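Local coordinates for agenet domain-containing protein (Arabidopsis thaliana, PDB 6IE4), which binds histone H3 tails carrying lysine methylation through tandem Agenet domains and probably serves as a reader of that chromatin mark, at residues Gly97-Ala102 and Trp108-Val113; Thr58-Phe61 and Lys67-Lys70; Pro83-Ile88 and Leu140-Glu145. One frame throughout, in Å; residues are numbered along the deposited sequence.

Overall arrangement
From the N terminus, the first closure is contact 2, where Thr58-Phe61 and Lys67-Lys70 join across a five-residue loop within the Agenet domain of the N-terminal half. The chain then enters the loop after strand 78-79, and Pro83-Ile88 opens contact 3, which closes only when strand 140-142 arrives. Contact 1, a beta hairpin, is nested inside that loop. Contacts 1 and 3 touch through neighbouring strands 99-104 and 140-142, with Asp-101 meeting Arg-141 and His-143; their centres lie about 12 Å apart. Contact 2 sits on the other side of the chain's centre, its centre about 25 Å from that of contact 1, yet all three reach one curled antiparallel sheet, in which strand 32-40 pairs with strand 107-117.

Contact 1 of 3, residues Gly97-Ala102 and Trp108-Val113; sequences GEEVDA and WWEGDV
Val-113 faces Gly-97 and Glu-98 at the open end of a beta hairpin, whose antiparallel strands 99-104 and 107-117 belong to the curled sheet of the tandem Agenet module. Val-113 N donates to Glu-98 O at 3.2 Å, and its carbonyl oxygen accepts from Gly-97 N. With CG2 of Val-113 anti to its carbonyl carbon, that methyl turns back over the partner strand and meets Val-100 CG1 at 3.7 Å, the two side chains crossing at about a right angle.

Glu-99 lies on the face it shares with Glu-110 and Asp-112. Bent at chi2 (-87°), it spreads its carboxylate between them, OE1 going to Glu-110 OE2 and OE2 to Asp-112 OD2; its plane stands nearly perpendicular to both of theirs. The three carboxylates thus lie close together on one face of the hairpin.

Further along, Asp-101 lays its CB beside the indole of Trp-108, 3.7 Å from CE3, while its carbonyl oxygen reaches the ring edge. The carboxylate is committed elsewhere: OD2 forms a salt bridge with Arg-141 and OD1 a hydrogen bond with His-143. Next along, Ala-102 and Trp-109 form a hydrogen-bonded pair; Trp-109 also packs on a modified side chain of the bound peptide. Trp-109 N donates to Ala-102 O at 2.8 Å, with 167° at the hydrogen.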
loop_
_atom_site.group_PDB
_atom_site.type_symbol
_atom_site.label_atom_id
_atom_site.label_comp_id
_atom_site.label_asym_id
_atom_site.label_seq_id
_atom_site.Cartn_x
_atom_site.Cartn_y
_atom_site.Cartn_z
ATOM N N GLY A 97 5.526 15.623 -10.407
ATOM C CA GLY A 97 4.755 14.834 -11.325
ATOM C C GLY A 97 5.024 13.354 -11.248
ATOM O O GLY A 97 4.281 12.579 -11.847
ATOM N N GLU A 98 6.135 12.962 -10.634
ATOM C CA GLU A 98 6.364 11.564 -10.312
ATOM C C GLU A 98 5.176 10.958 -9.570
ATOM O O GLU A 98 4.631 11.550 -8.636
ATOM C CB GLU A 98 7.639 11.411 -9.486
ATOM C CG GLU A 98 8.199 10.000 -9.558
ATOM C CD GLU A 98 9.710 9.936 -9.424
ATOM O OE1 GLU A 98 10.372 10.990 -9.194
ATOM O OE2 GLU A 98 10.229 8.805 -9.567
ATOM N N GLU A 99 4.783 9.755 -9.969
ATOM C CA GLU A 99 3.860 9.002 -9.144
ATOM C C GLU A 99 4.612 8.293 -8.043
ATOM O O GLU A 99 5.673 7.709 -8.267
ATOM C CB GLU A 99 3.068 7.984 -9.951
ATOM C CG GLU A 99 2.001 8.699 -10.647
ATOM C CD GLU A 99 0.750 8.851 -9.813
ATOM O OE1 GLU A 99 0.535 7.988 -8.928
ATOM O OE2 GLU A 99 0.037 9.882 -9.991
ATOM N N VAL A 100 4.015 8.306 -6.857
ATOM C CA VAL A 100 4.643 7.840 -5.639
ATOM C C VAL A 100 3.560 7.193 -4.801
ATOM O O VAL A 100 2.368 7.320 -5.075
ATOM C CB VAL A 100 5.301 8.976 -4.829
ATOM C CG1 VAL A 100 6.416 9.675 -5.611
ATOM C CG2 VAL A 100 4.229 9.970 -4.423
ATOM N N ASP A 101 3.993 6.486 -3.779
ATOM C CA ASP A 101 3.131 5.971 -2.735
ATOM C C ASP A 101 3.686 6.587 -1.472
ATOM O O ASP A 101 4.903 6.575 -1.269
ATOM C CB ASP A 101 3.147 4.440 -2.612
ATOM C CG ASP A 101 2.377 3.733 -3.703
ATOM O OD1 ASP A 101 1.512 4.346 -4.370
ATOM O OD2 ASP A 101 2.628 2.524 -3.855
ATOM N N ALA A 102 2.824 7.190 -0.678
ATOM C CA ALA A 102 3.234 7.688 0.620
ATOM C C ALA A 102 2.764 6.712 1.683
ATOM O O ALA A 102 1.712 6.088 1.534
ATOM C CB ALA A 102 2.665 9.088 0.872
ATOM N N TRP A 108 0.378 2.156 2.224
ATOM C CA TRP A 108 0.848 2.877 1.048
ATOM C C TRP A 108 -0.307 3.500 0.281
ATOM O O TRP A 108 -1.252 2.806 -0.083
ATOM C CB TRP A 108 1.649 1.937 0.156
ATOM C CG TRP A 108 2.893 1.492 0.824
ATOM C CD1 TRP A 108 3.129 0.287 1.395
ATOM C CD2 TRP A 108 4.069 2.277 1.037
ATOM N NE1 TRP A 108 4.398 0.249 1.936
ATOM C CE2 TRP A 108 4.998 1.462 1.727
ATOM C CE3 TRP A 108 4.431 3.586 0.712
ATOM C CZ2 TRP A 108 6.271 1.908 2.079
ATOM C CZ3 TRP A 108 5.692 4.022 1.058
ATOM C CH2 TRP A 108 6.600 3.183 1.739
ATOM N N TRP A 109 -0.269 4.807 0.078
ATOM C CA TRP A 109 -1.283 5.499 -0.707
ATOM C C TRP A 109 -0.649 6.182 -1.908
ATOM O O TRP A 109 0.421 6.788 -1.801
ATOM C CB TRP A 109 -2.046 6.520 0.166
ATOM C CG TRP A 109 -2.782 5.831 1.272
ATOM C CD1 TRP A 109 -2.245 5.306 2.416
ATOM C CD2 TRP A 109 -4.181 5.557 1.327
ATOM N NE1 TRP A 109 -3.228 4.717 3.174
ATOM C CE2 TRP A 109 -4.426 4.870 2.533
ATOM C CE3 TRP A 109 -5.250 5.837 0.480
ATOM C CZ2 TRP A 109 -5.691 4.458 2.908
ATOM C CZ3 TRP A 109 -6.502 5.420 0.841
ATOM C CH2 TRP A 109 -6.719 4.738 2.054
ATOM N N GLU A 110 -1.350 6.158 -3.029
ATOM C CA GLU A 110 -0.789 6.612 -4.284
ATOM C C GLU A 110 -1.228 8.048 -4.531
ATOM O O GLU A 110 -2.385 8.407 -4.287
ATOM C CB GLU A 110 -1.245 5.714 -5.429
ATOM C CG GLU A 110 -0.954 6.294 -6.793
ATOM C CD GLU A 110 -1.622 5.557 -7.939
ATOM O OE1 GLU A 110 -2.381 4.596 -7.699
ATOM O OE2 GLU A 110 -1.380 5.958 -9.095
ATOM N N GLY A 111 -0.296 8.854 -5.033
ATOM C CA GLY A 111 -0.525 10.272 -5.238
ATOM C C GLY A 111 0.526 10.837 -6.164
ATOM O O GLY A 111 1.533 10.179 -6.463
ATOM N N ASP A 112 0.239 12.037 -6.680
ATOM C CA ASP A 112 1.190 12.782 -7.497
ATOM C C ASP A 112 2.026 13.695 -6.610
ATOM O O ASP A 112 1.558 14.157 -5.577
ATOM C CB ASP A 112 0.483 13.622 -8.570
ATOM C CG ASP A 112 -0.526 12.818 -9.412
ATOM O OD1 ASP A 112 -1.670 12.597 -8.945
ATOM O OD2 ASP A 112 -0.194 12.450 -10.568
ATOM N N VAL A 113 3.264 13.972 -7.031
ATOM C CA VAL A 113 4.091 14.984 -6.377
ATOM C C VAL A 113 3.812 16.324 -7.034
ATOM O O VAL A 113 4.050 16.500 -8.233
ATOM C CB VAL A 113 5.585 14.649 -6.498
ATOM C CG1 VAL A 113 6.429 15.725 -5.837
ATOM C CG2 VAL A 113 5.897 13.298 -5.899
#

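Contact 2 of 3, residues Thr58-Phe61 and Lys67-Lys70; sequences TLFF and KPLK
Phe-61 and Leu-59 grip the segment Lys67-Lys70 with two backbone hydrogen bonds. Leu-69 N donates to Leu-59 O over 3.1 Å, almost straight at the hydrogen (175°), although the donor stands above the carbonyl plane. Phe-61 N gives the second bond, 2.9 Å to Lys-67 O, this one nearly along the C=O axis. Between them Phe-60 and Pro-68 form an antiparallel non-hydrogen-bonded pair. The chain turns a corner at Thr-58, and the end-to-end directions of residues 59-61 and 67-70 are 107° apart. The pairing belongs to the first Agenet domain, a member of the SH3-like barrel clan.

The aromatic contacts belong mainly to Phe-61. Leu-69 CD1 stands over one face of its ring in a CH-pi contact, 3.7 Å from the centroid and offset toward the rim. The leucine's CG is anti to the backbone N (chi1 177°), and from there the branch divides its methyls, CD1 to the Phe-61 ring and CD2 to Leu-59. Lys-67 O lies at the edge of the same phenyl ring, near its plane.

Apolar packing completes the join. Leu-69 CD2 rests 4.0 Å from Leu-59 CB, and Phe-60 CE2 approaches Pro-68 CG at the same distance of 4.0 Å, the two side chains meeting at a slant.

Leu-59 and Leu-69 also pack on a basic side chain of the bound peptide, and Phe-60 on its backbone. With the main chains bonded to each other and a Leu-69 methyl packed on Leu-59 CB, the chemistry here is consistent with an apolar surface, held by main-chain bonds, against which the peptide packs.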
loop_
_atom_site.group_PDB
_atom_site.type_symbol
_atom_site.label_atom_id
_atom_site.label_comp_id
_atom_site.label_asym_id
_atom_site.label_seq_id
_atom_site.Cartn_x
_atom_site.Cartn_y
_atom_site.Cartn_z
ATOM N N THR A 58 -0.390 -4.373 9.571
ATOM C CA THR A 58 -0.484 -3.126 10.337
ATOM C C THR A 58 -1.882 -2.708 10.774
ATOM O O THR A 58 -1.998 -1.703 11.465
ATOM C CB THR A 58 0.136 -1.949 9.562
ATOM O OG1 THR A 58 -0.794 -1.475 8.588
ATOM C CG2 THR A 58 1.427 -2.375 8.881
ATOM N N LEU A 59 -2.941 -3.368 10.336
ATOM C CA LEU A 59 -4.280 -3.093 10.845
ATOM C C LEU A 59 -4.702 -4.150 11.867
ATOM O O LEU A 59 -4.154 -5.251 11.925
ATOM C CB LEU A 59 -5.288 -3.027 9.692
ATOM C CG LEU A 59 -4.957 -1.980 8.622
ATOM C CD1 LEU A 59 -5.921 -2.076 7.447
ATOM C CD2 LEU A 59 -4.918 -0.544 9.208
ATOM N N PHE A 60 -5.728 -3.829 12.644
ATOM C CA PHE A 60 -6.153 -4.706 13.726
ATOM C C PHE A 60 -7.668 -4.646 13.831
ATOM O O PHE A 60 -8.315 -3.767 13.252
ATOM C CB PHE A 60 -5.520 -4.282 15.059
ATOM C CG PHE A 60 -4.042 -4.511 15.133
ATOM C CD1 PHE A 60 -3.157 -3.523 14.739
ATOM C CD2 PHE A 60 -3.530 -5.717 15.570
ATOM C CE1 PHE A 60 -1.772 -3.730 14.791
ATOM C CE2 PHE A 60 -2.144 -5.933 15.624
ATOM C CZ PHE A 60 -1.269 -4.938 15.235
ATOM N N PHE A 61 -8.243 -5.569 14.602
ATOM C CA PHE A 61 -9.689 -5.536 14.734
ATOM C C PHE A 61 -10.126 -4.474 15.707
ATOM O O PHE A 61 -11.278 -4.045 15.643
ATOM C CB PHE A 61 -10.259 -6.870 15.218
ATOM C CG PHE A 61 -10.381 -7.925 14.156
ATOM C CD1 PHE A 61 -11.490 -7.952 13.315
ATOM C CD2 PHE A 61 -9.416 -8.910 14.014
ATOM C CE1 PHE A 61 -11.630 -8.941 12.342
ATOM C CE2 PHE A 61 -9.552 -9.901 13.039
ATOM C CZ PHE A 61 -10.665 -9.915 12.206
ATOM N N LYS A 67 -5.675 -8.184 18.303
ATOM C CA LYS A 67 -6.054 -9.157 17.294
ATOM C C LYS A 67 -5.743 -8.558 15.935
ATOM O O LYS A 67 -6.431 -7.614 15.504
ATOM C CB LYS A 67 -7.542 -9.490 17.406
ATOM C CG LYS A 67 -7.971 -10.078 18.736
ATOM C CD LYS A 67 -9.465 -10.404 18.706
ATOM C CE LYS A 67 -9.849 -11.427 19.776
ATOM N NZ LYS A 67 -11.293 -11.813 19.712
ATOM N N PRO A 68 -4.728 -9.055 15.235
ATOM C CA PRO A 68 -4.451 -8.552 13.891
ATOM C C PRO A 68 -5.636 -8.785 12.971
ATOM O O PRO A 68 -6.294 -9.826 13.016
ATOM C CB PRO A 68 -3.242 -9.378 13.455
ATOM C CG PRO A 68 -2.571 -9.763 14.729
ATOM C CD PRO A 68 -3.661 -9.938 15.737
ATOM N N LEU A 69 -5.882 -7.817 12.097
ATOM C CA LEU A 69 -7.030 -7.925 11.218
ATOM C C LEU A 69 -6.821 -9.045 10.205
ATOM O O LEU A 69 -5.710 -9.292 9.717
ATOM C CB LEU A 69 -7.270 -6.598 10.491
ATOM C CG LEU A 69 -8.416 -6.544 9.467
ATOM C CD1 LEU A 69 -9.719 -7.036 10.065
ATOM C CD2 LEU A 69 -8.592 -5.146 8.883
ATOM N N LYS A 70 -7.919 -9.705 9.876
ATOM C CA LYS A 70 -7.938 -10.873 9.022
ATOM C C LYS A 70 -9.154 -10.698 8.144
ATOM O O LYS A 70 -10.136 -10.087 8.557
ATOM C CB LYS A 70 -8.040 -12.203 9.778
ATOM C CG LYS A 70 -6.774 -12.692 10.457
ATOM C CD LYS A 70 -7.092 -13.883 11.368
ATOM C CE LYS A 70 -5.849 -14.362 12.112
ATOM N NZ LYS A 70 -6.172 -15.391 13.141
#

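Contact 3 of 3, residues Pro83-Ile88 and Leu140-Glu145; sequences PPMSEI and LRFHRE
Met-85 reaches from the linking loop to Phe-142 at the end of strand 140-142 and makes a Met-aromatic contact. The sulfur SD comes to the edge of the ring, 4.6 Å from the centroid and 76° off the normal, with Phe-142 CD2 its nearest ring carbon at 3.4 Å. An extended chain beyond CG (chi2 173°) carries the thioether across to the strand. In this way the loop after strand 78-79 is laid against the last strand of the large sheet, with no hydrogen bond between the two segments.

The apolar packing is made by the terminal methyl. Met-85 CE sits 3.4 Å from Phe-142 CD2 and 3.6 Å from Arg-141 CB, so it spans two successive residues of the strand. Beyond CB, Arg-141 leads to other partners, chiefly a salt bridge from NH1 to Glu-21.

A looser contact lies at the first residue of Pro83-Ile88, where Pro-83 CG approaches Arg-144 NH2 at 4.0 Å. The arginine is bent at chi2 and chi3, which folds its guanidinium back toward the proline; Trp-151 touches both side chains, and NH1 forms a salt bridge with the terminal carboxylate of Lys-152.

One side-chain hydrogen bond lies within the later segment: His-143 NE2 donates to Glu-145 OE2 at 2.7 Å, in the imidazole plane and onto the carboxylate's anti lone pair.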
loop_
_atom_site.group_PDB
_atom_site.type_symbol
_atom_site.label_atom_id
_atom_site.label_comp_id
_atom_site.label_asym_id
_atom_site.label_seq_id
_atom_site.Cartn_x
_atom_site.Cartn_y
_atom_site.Cartn_z
ATOM N N PRO A 83 9.147 -4.553 -5.287
ATOM C CA PRO A 83 10.520 -5.054 -5.443
ATOM C C PRO A 83 11.502 -4.177 -4.689
ATOM O O PRO A 83 11.359 -2.943 -4.676
ATOM C CB PRO A 83 10.753 -4.982 -6.960
ATOM C CG PRO A 83 9.373 -5.045 -7.543
ATOM C CD PRO A 83 8.547 -4.210 -6.588
ATOM N N PRO A 84 12.488 -4.782 -4.003
ATOM C CA PRO A 84 13.613 -3.989 -3.472
ATOM C C PRO A 84 14.224 -3.050 -4.509
ATOM O O PRO A 84 14.800 -3.503 -5.509
ATOM C CB PRO A 84 14.615 -5.062 -3.014
ATOM C CG PRO A 84 14.269 -6.294 -3.816
ATOM C CD PRO A 84 12.775 -6.228 -4.031
ATOM N N MET A 85 14.089 -1.740 -4.263
ATOM C CA MET A 85 14.743 -0.717 -5.077
ATOM C C MET A 85 16.256 -0.922 -5.093
ATOM O O MET A 85 16.875 -1.051 -4.031
ATOM C CB MET A 85 14.421 0.687 -4.540
ATOM C CG MET A 85 13.012 1.239 -4.816
ATOM S SD MET A 85 12.694 2.814 -3.939
ATOM C CE MET A 85 10.909 2.808 -3.776
ATOM N N SER A 86 16.846 -1.000 -6.296
ATOM C CA SER A 86 18.308 -1.041 -6.405
ATOM C C SER A 86 18.905 0.196 -5.732
ATOM O O SER A 86 18.213 1.176 -5.463
ATOM C CB SER A 86 18.772 -1.057 -7.861
ATOM O OG SER A 86 18.297 0.086 -8.553
ATOM N N GLU A 87 20.231 0.202 -5.580
ATOM C CA GLU A 87 20.843 1.300 -4.837
ATOM C C GLU A 87 20.791 2.611 -5.613
ATOM O O GLU A 87 20.487 3.664 -5.038
ATOM C CB GLU A 87 22.292 0.959 -4.504
ATOM C CG GLU A 87 23.185 2.184 -4.379
ATOM C CD GLU A 87 23.119 2.830 -3.007
ATOM O OE1 GLU A 87 24.197 3.106 -2.429
ATOM O OE2 GLU A 87 21.991 3.074 -2.512
ATOM N N ILE A 88 21.017 2.562 -6.925
ATOM C CA ILE A 88 20.787 3.738 -7.760
ATOM C C ILE A 88 19.307 4.114 -7.778
ATOM O O ILE A 88 18.945 5.278 -7.560
ATOM C CB ILE A 88 21.371 3.511 -9.163
ATOM C CG1 ILE A 88 22.906 3.577 -9.065
ATOM C CG2 ILE A 88 20.793 4.494 -10.160
ATOM C CD1 ILE A 88 23.655 3.182 -10.316
ATOM N N LEU A 140 8.087 8.045 1.182
ATOM C CA LEU A 140 7.611 7.767 -0.155
ATOM C C LEU A 140 8.309 6.568 -0.748
ATOM O O LEU A 140 9.437 6.222 -0.394
ATOM C CB LEU A 140 7.815 8.957 -1.097
ATOM C CG LEU A 140 7.316 10.291 -0.562
ATOM C CD1 LEU A 140 7.484 11.315 -1.624
ATOM C CD2 LEU A 140 5.868 10.170 -0.155
ATOM N N ARG A 141 7.620 5.970 -1.701
ATOM C CA ARG A 141 8.228 4.989 -2.560
ATOM C C ARG A 141 7.736 5.267 -3.970
ATOM O O ARG A 141 6.734 5.961 -4.167
ATOM C CB ARG A 141 7.870 3.572 -2.097
ATOM C CG ARG A 141 6.474 3.102 -2.475
ATOM C CD ARG A 141 6.098 1.829 -1.731
ATOM N NE ARG A 141 4.745 1.388 -2.045
ATOM C CZ ARG A 141 4.322 0.151 -1.834
ATOM N NH1 ARG A 141 5.127 -0.705 -1.214
ATOM N NH2 ARG A 141 3.082 -0.206 -2.154
ATOM N N PHE A 142 8.432 4.711 -4.950
ATOM C CA PHE A 142 8.027 4.884 -6.335
ATOM C C PHE A 142 6.825 3.984 -6.582
ATOM O O PHE A 142 6.794 2.829 -6.141
ATOM C CB PHE A 142 9.191 4.549 -7.280
ATOM C CG PHE A 142 10.425 5.414 -7.060
ATOM C CD1 PHE A 142 10.432 6.753 -7.451
ATOM C CD2 PHE A 142 11.534 4.922 -6.381
ATOM C CE1 PHE A 142 11.549 7.574 -7.229
ATOM C CE2 PHE A 142 12.649 5.732 -6.141
ATOM C CZ PHE A 142 12.655 7.063 -6.568
ATOM N N HIS A 143 5.803 4.532 -7.219
ATOM C CA HIS A 143 4.619 3.744 -7.494
ATOM C C HIS A 143 4.899 2.777 -8.637
ATOM O O HIS A 143 5.287 3.191 -9.733
ATOM C CB HIS A 143 3.436 4.629 -7.848
ATOM C CG HIS A 143 2.199 3.847 -8.152
ATOM N ND1 HIS A 143 1.260 3.529 -7.195
ATOM C CD2 HIS A 143 1.776 3.270 -9.301
ATOM C CE1 HIS A 143 0.290 2.827 -7.750
ATOM N NE2 HIS A 143 0.581 2.653 -9.027
ATOM N N ARG A 144 4.693 1.493 -8.379
ATOM C CA ARG A 144 4.761 0.466 -9.400
ATOM C C ARG A 144 3.382 -0.152 -9.551
ATOM O O ARG A 144 2.550 -0.091 -8.642
ATOM C CB ARG A 144 5.765 -0.647 -9.041
ATOM C CG ARG A 144 7.070 -0.205 -8.417
ATOM C CD ARG A 144 8.072 0.323 -9.415
ATOM N NE ARG A 144 8.259 -0.567 -10.556
ATOM C CZ ARG A 144 9.204 -1.500 -10.625
ATOM N NH1 ARG A 144 9.330 -2.241 -11.721
ATOM N NH2 ARG A 144 10.016 -1.697 -9.599
ATOM N N GLU A 145 3.132 -0.706 -10.727
ATOM C CA GLU A 145 1.933 -1.487 -10.952
ATOM C C GLU A 145 2.345 -2.926 -11.184
ATOM O O GLU A 145 3.475 -3.217 -11.585
ATOM C CB GLU A 145 1.119 -0.962 -12.141
ATOM C CG GLU A 145 0.265 0.267 -11.833
ATOM C CD GLU A 145 -0.886 -0.057 -10.906
ATOM O OE1 GLU A 145 -1.600 -1.064 -11.143
ATOM O OE2 GLU A 145 -1.068 0.687 -9.925
#